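Local coordinates for B-type Cna protein (Enterococcus faecium, PDB 6FWY), which is of unknown function but, as a surface protein carrying a thioester domain, probably takes part in covalent adhesion of the bacterium to host targets, at residues L68-G74 with P246-R252. Sequence-based numbering, arbitrary orientation.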
ATOM      1  N   LEU A  68      -5.246  -6.655  18.421  1.00 38.44           N
ATOM      2  CA  LEU A  68      -5.489  -5.210  18.437  1.00 37.92           C
ATOM      3  C   LEU A  68      -6.483  -4.890  17.316  1.00 37.74           C
ATOM      4  O   LEU A  68      -6.294  -5.313  16.183  1.00 36.59           O
ATOM      5  CB  LEU A  68      -4.184  -4.466  18.177  1.00 36.64           C
ATOM      6  CG  LEU A  68      -3.197  -4.272  19.332  1.00 36.76           C
ATOM      7  CD1 LEU A  68      -2.664  -5.568  19.840  1.00 37.60           C
ATOM      8  CD2 LEU A  68      -2.028  -3.421  18.877  1.00 35.29           C
ATOM      9  N   LYS A  69      -7.532  -4.136  17.637  1.00 38.44           N
ATOM     10  CA  LYS A  69      -8.534  -3.727  16.632  1.00 39.26           C
ATOM     11  C   LYS A  69      -7.944  -2.650  15.718  1.00 38.17           C
ATOM     12  O   LYS A  69      -7.017  -1.927  16.103  1.00 35.87           O
ATOM     13  CB  LYS A  69      -9.772  -3.205  17.347  1.00 40.95           C
ATOM     14  CG  LYS A  69     -11.043  -2.956  16.574  1.00 42.06           C
ATOM     15  CD  LYS A  69     -11.951  -2.073  17.450  1.00 43.41           C
ATOM     16  CE  LYS A  69     -13.259  -1.668  16.758  1.00 44.54           C
ATOM     17  NZ  LYS A  69     -13.646  -0.232  16.980  1.00 45.11           N
ATOM     18  N   TYR A  70      -8.482  -2.585  14.499  1.00 38.20           N
ATOM     19  CA  TYR A  70      -8.133  -1.562  13.507  1.00 37.75           C
ATOM     20  C   TYR A  70      -8.312  -0.158  14.071  1.00 37.75           C
ATOM     21  O   TYR A  70      -9.297   0.114  14.741  1.00 38.22           O
ATOM     22  CB  TYR A  70      -9.000  -1.708  12.257  1.00 38.20           C
ATOM     23  CG  TYR A  70      -8.804  -0.634  11.221  1.00 38.19           C
ATOM     24  CD1 TYR A  70      -7.618  -0.560  10.508  1.00 37.68           C
ATOM     25  CD2 TYR A  70      -9.797   0.319  10.954  1.00 38.93           C
ATOM     26  CE1 TYR A  70      -7.415   0.420   9.535  1.00 37.79           C
ATOM     27  CE2 TYR A  70      -9.607   1.290   9.969  1.00 38.97           C
ATOM     28  CZ  TYR A  70      -8.413   1.345   9.271  1.00 38.32           C
ATOM     29  OH  TYR A  70      -8.173   2.312   8.322  1.00 38.71           O
ATOM     30  N   LYS A  71      -7.335   0.713  13.810  1.00 37.27           N
ATOM     31  CA  LYS A  71      -7.385   2.091  14.254  1.00 38.25           C
ATOM     32  C   LYS A  71      -7.507   3.060  13.076  1.00 38.56           C
ATOM     33  O   LYS A  71      -8.383   3.910  13.074  1.00 39.41           O
ATOM     34  CB  LYS A  71      -6.139   2.415  15.076  1.00 37.51           C
ATOM     35  CG  LYS A  71      -6.116   3.813  15.653  1.00 37.77           C
ATOM     36  CD  LYS A  71      -4.791   4.005  16.397  1.00 37.47           C
ATOM     37  CE  LYS A  71      -4.392   5.470  16.591  1.00 38.14           C
ATOM     38  NZ  LYS A  71      -5.250   6.166  17.582  1.00 39.71           N
ATOM     39  N   GLY A  72      -6.604   2.949  12.101  1.00 38.26           N
ATOM     40  CA  GLY A  72      -6.623   3.838  10.938  1.00 38.34           C
ATOM     41  C   GLY A  72      -5.647   3.481   9.844  1.00 38.02           C
ATOM     42  O   GLY A  72      -4.868   2.508   9.943  1.00 39.08           O
ATOM     43  N   ALA A  73      -5.711   4.266   8.772  1.00 37.63           N
ATOM     44  CA  ALA A  73      -4.889   4.036   7.581  1.00 37.28           C
ATOM     45  C   ALA A  73      -3.597   4.789   7.746  1.00 36.26           C
ATOM     46  O   ALA A  73      -3.610   5.966   8.054  1.00 38.41           O
ATOM     47  CB  ALA A  73      -5.633   4.514   6.345  1.00 37.77           C
ATOM     48  N   GLY A  74      -2.472   4.127   7.530  1.00 35.50           N
ATOM     49  CA  GLY A  74      -1.157   4.784   7.629  1.00 34.82           C
ATOM     50  C   GLY A  74      -0.936   5.796   6.524  1.00 35.05           C
ATOM     51  O   GLY A  74      -1.387   5.595   5.386  1.00 35.20           O
ATOM     52  N   PRO A 246      -0.085   0.429   4.504  1.00 34.68           N
ATOM     53  CA  PRO A 246       0.156   0.432   5.941  1.00 34.23           C
ATOM     54  C   PRO A 246      -1.087   0.769   6.727  1.00 33.47           C
ATOM     55  O   PRO A 246      -1.794   1.708   6.374  1.00 33.32           O
ATOM     56  CB  PRO A 246       1.218   1.531   6.120  1.00 34.94           C
ATOM     57  CG  PRO A 246       0.913   2.489   5.035  1.00 35.31           C
ATOM     58  CD  PRO A 246       0.457   1.643   3.867  1.00 35.31           C
ATOM     59  N   PHE A 247      -1.336   0.026   7.799  1.00 32.87           N
ATOM     60  CA  PHE A 247      -2.474   0.273   8.693  1.00 32.64           C
ATOM     61  C   PHE A 247      -2.028   0.289  10.152  1.00 32.37           C
ATOM     62  O   PHE A 247      -1.080  -0.396  10.530  1.00 31.93           O
ATOM     63  CB  PHE A 247      -3.570  -0.768   8.469  1.00 33.05           C
ATOM     64  CG  PHE A 247      -4.138  -0.749   7.078  1.00 32.71           C
ATOM     65  CD1 PHE A 247      -5.065   0.211   6.700  1.00 32.61           C
ATOM     66  CD2 PHE A 247      -3.721  -1.679   6.147  1.00 33.74           C
ATOM     67  CE1 PHE A 247      -5.571   0.237   5.411  1.00 33.36           C
ATOM     68  CE2 PHE A 247      -4.245  -1.689   4.845  1.00 34.27           C
ATOM     69  CZ  PHE A 247      -5.173  -0.725   4.476  1.00 33.91           C
ATOM     70  N   THR A 248      -2.722   1.085  10.956  1.00 32.53           N
ATOM     71  CA  THR A 248      -2.425   1.209  12.375  1.00 32.53           C
ATOM     72  C   THR A 248      -3.470   0.481  13.188  1.00 32.72           C
ATOM     73  O   THR A 248      -4.655   0.438  12.810  1.00 33.74           O
ATOM     74  CB  THR A 248      -2.423   2.676  12.829  1.00 32.93           C
ATOM     75  OG1 THR A 248      -3.732   3.225  12.617  1.00 33.10           O
ATOM     76  CG2 THR A 248      -1.379   3.476  12.043  1.00 32.77           C
ATOM     77  N   PHE A 249      -3.023  -0.069  14.314  1.00 32.36           N
ATOM     78  CA  PHE A 249      -3.854  -0.830  15.220  1.00 32.74           C
ATOM     79  C   PHE A 249      -3.784  -0.344  16.668  1.00 32.89           C
ATOM     80  O   PHE A 249      -2.752   0.137  17.127  1.00 30.81           O
ATOM     81  CB  PHE A 249      -3.499  -2.309  15.116  1.00 33.34           C
ATOM     82  CG  PHE A 249      -3.815  -2.881  13.767  1.00 33.95           C
ATOM     83  CD1 PHE A 249      -5.105  -3.281  13.432  1.00 34.40           C
ATOM     84  CD2 PHE A 249      -2.829  -2.922  12.795  1.00 33.42           C
ATOM     85  CE1 PHE A 249      -5.389  -3.780  12.186  1.00 34.59           C
ATOM     86  CE2 PHE A 249      -3.122  -3.400  11.520  1.00 34.12           C
ATOM     87  CZ  PHE A 249      -4.407  -3.837  11.225  1.00 34.01           C
ATOM     88  N   ASP A 250      -4.895  -0.524  17.375  1.00 33.58           N
ATOM     89  CA  ASP A 250      -5.143   0.121  18.651  1.00 34.22           C
ATOM     90  C   ASP A 250      -4.659  -0.725  19.826  1.00 34.43           C
ATOM     91  O   ASP A 250      -5.214  -1.762  20.108  1.00 35.83           O
ATOM     92  CB  ASP A 250      -6.633   0.439  18.745  1.00 35.28           C
ATOM     93  CG  ASP A 250      -7.025   1.270  19.976  1.00 36.55           C
ATOM     94  OD1 ASP A 250      -6.210   1.564  20.868  1.00 35.84           O
ATOM     95  OD2 ASP A 250      -8.223   1.579  20.047  1.00 38.89           O
ATOM     96  N   GLY A 251      -3.605  -0.257  20.494  1.00 34.50           N
ATOM     97  CA  GLY A 251      -3.086  -0.862  21.731  1.00 34.34           C
ATOM     98  C   GLY A 251      -3.852  -0.539  23.011  1.00 34.69           C
ATOM     99  O   GLY A 251      -3.493  -1.032  24.081  1.00 33.80           O
ATOM    100  N   ARG A 252      -4.909   0.263  22.892  1.00 35.53           N
ATOM    101  CA  ARG A 252      -5.916   0.502  23.948  1.00 36.98           C
ATOM    102  C   ARG A 252      -5.336   1.245  25.151  1.00 36.81           C
ATOM    103  O   ARG A 252      -5.816   1.085  26.263  1.00 37.45           O
ATOM    104  CB  ARG A 252      -6.587  -0.810  24.419  1.00 37.92           C
ATOM    105  CG  ARG A 252      -7.132  -1.701  23.303  1.00 38.24           C
ATOM    106  CD  ARG A 252      -7.920  -2.878  23.869  1.00 39.76           C
ATOM    107  NE  ARG A 252      -7.038  -3.893  24.425  1.00 39.12           N
ATOM    108  CZ  ARG A 252      -6.412  -4.848  23.729  1.00 39.10           C
ATOM    109  NH1 ARG A 252      -6.574  -4.994  22.392  1.00 39.01           N
ATOM    110  NH2 ARG A 252      -5.622  -5.692  24.381  1.00 39.41           N
TER
HETATM  111  O   HOH W   1      -7.616  -3.059  20.252  1.00 38.86           O
HETATM  112  O   HOH W   2      -2.464   3.310   3.891  1.00 35.68           O
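T248 and the K71-G72 pair form a classic beta bulge, a compact example of how two antiparallel strands absorb one extra residue. T248 O accepts from both K71 N, at 2.9 Å, and G72 N, at 3.3 Å. G72 O is likewise gripped twice, by T248 N in a nearly straight bond (177°) and by T248 OG1 from above the carbonyl plane. A chi1 of 62° sets that hydroxyl between the backbone N and carbonyl carbon of T248, turned toward G72, while the K71 side chain slants across that of T248, its CB 3.5 Å from T248 OG1.

With CG anti to the backbone N (chi1 175°), the Y70 ring reaches along the strand, and G72 N lies 3.6 Å above its plane, offset toward the rim. F247 CD1 lies at the tyrosine's edge, 3.7 Å from Y70 CE1, the two side chains crossing at a slant; G72 O sits in plane at the F247 ring edge. F249 CE1 also approaches the Y70 edge, and K69 O meets the F249 ring edge. F249 packs on V260 and I262 of strand 258-277, which pairs with strand 231-250 in the same antiparallel sheet. A water joins K69 N, D250 O and R252 NH1, but the guanidinium also bonds A65 O and S67 O.

The T248 hydroxyl thus adds a second donor to G72 O, while T248 O takes both N-H groups of the bulge, keeping these polar backbone atoms bonded despite the one-residue shift.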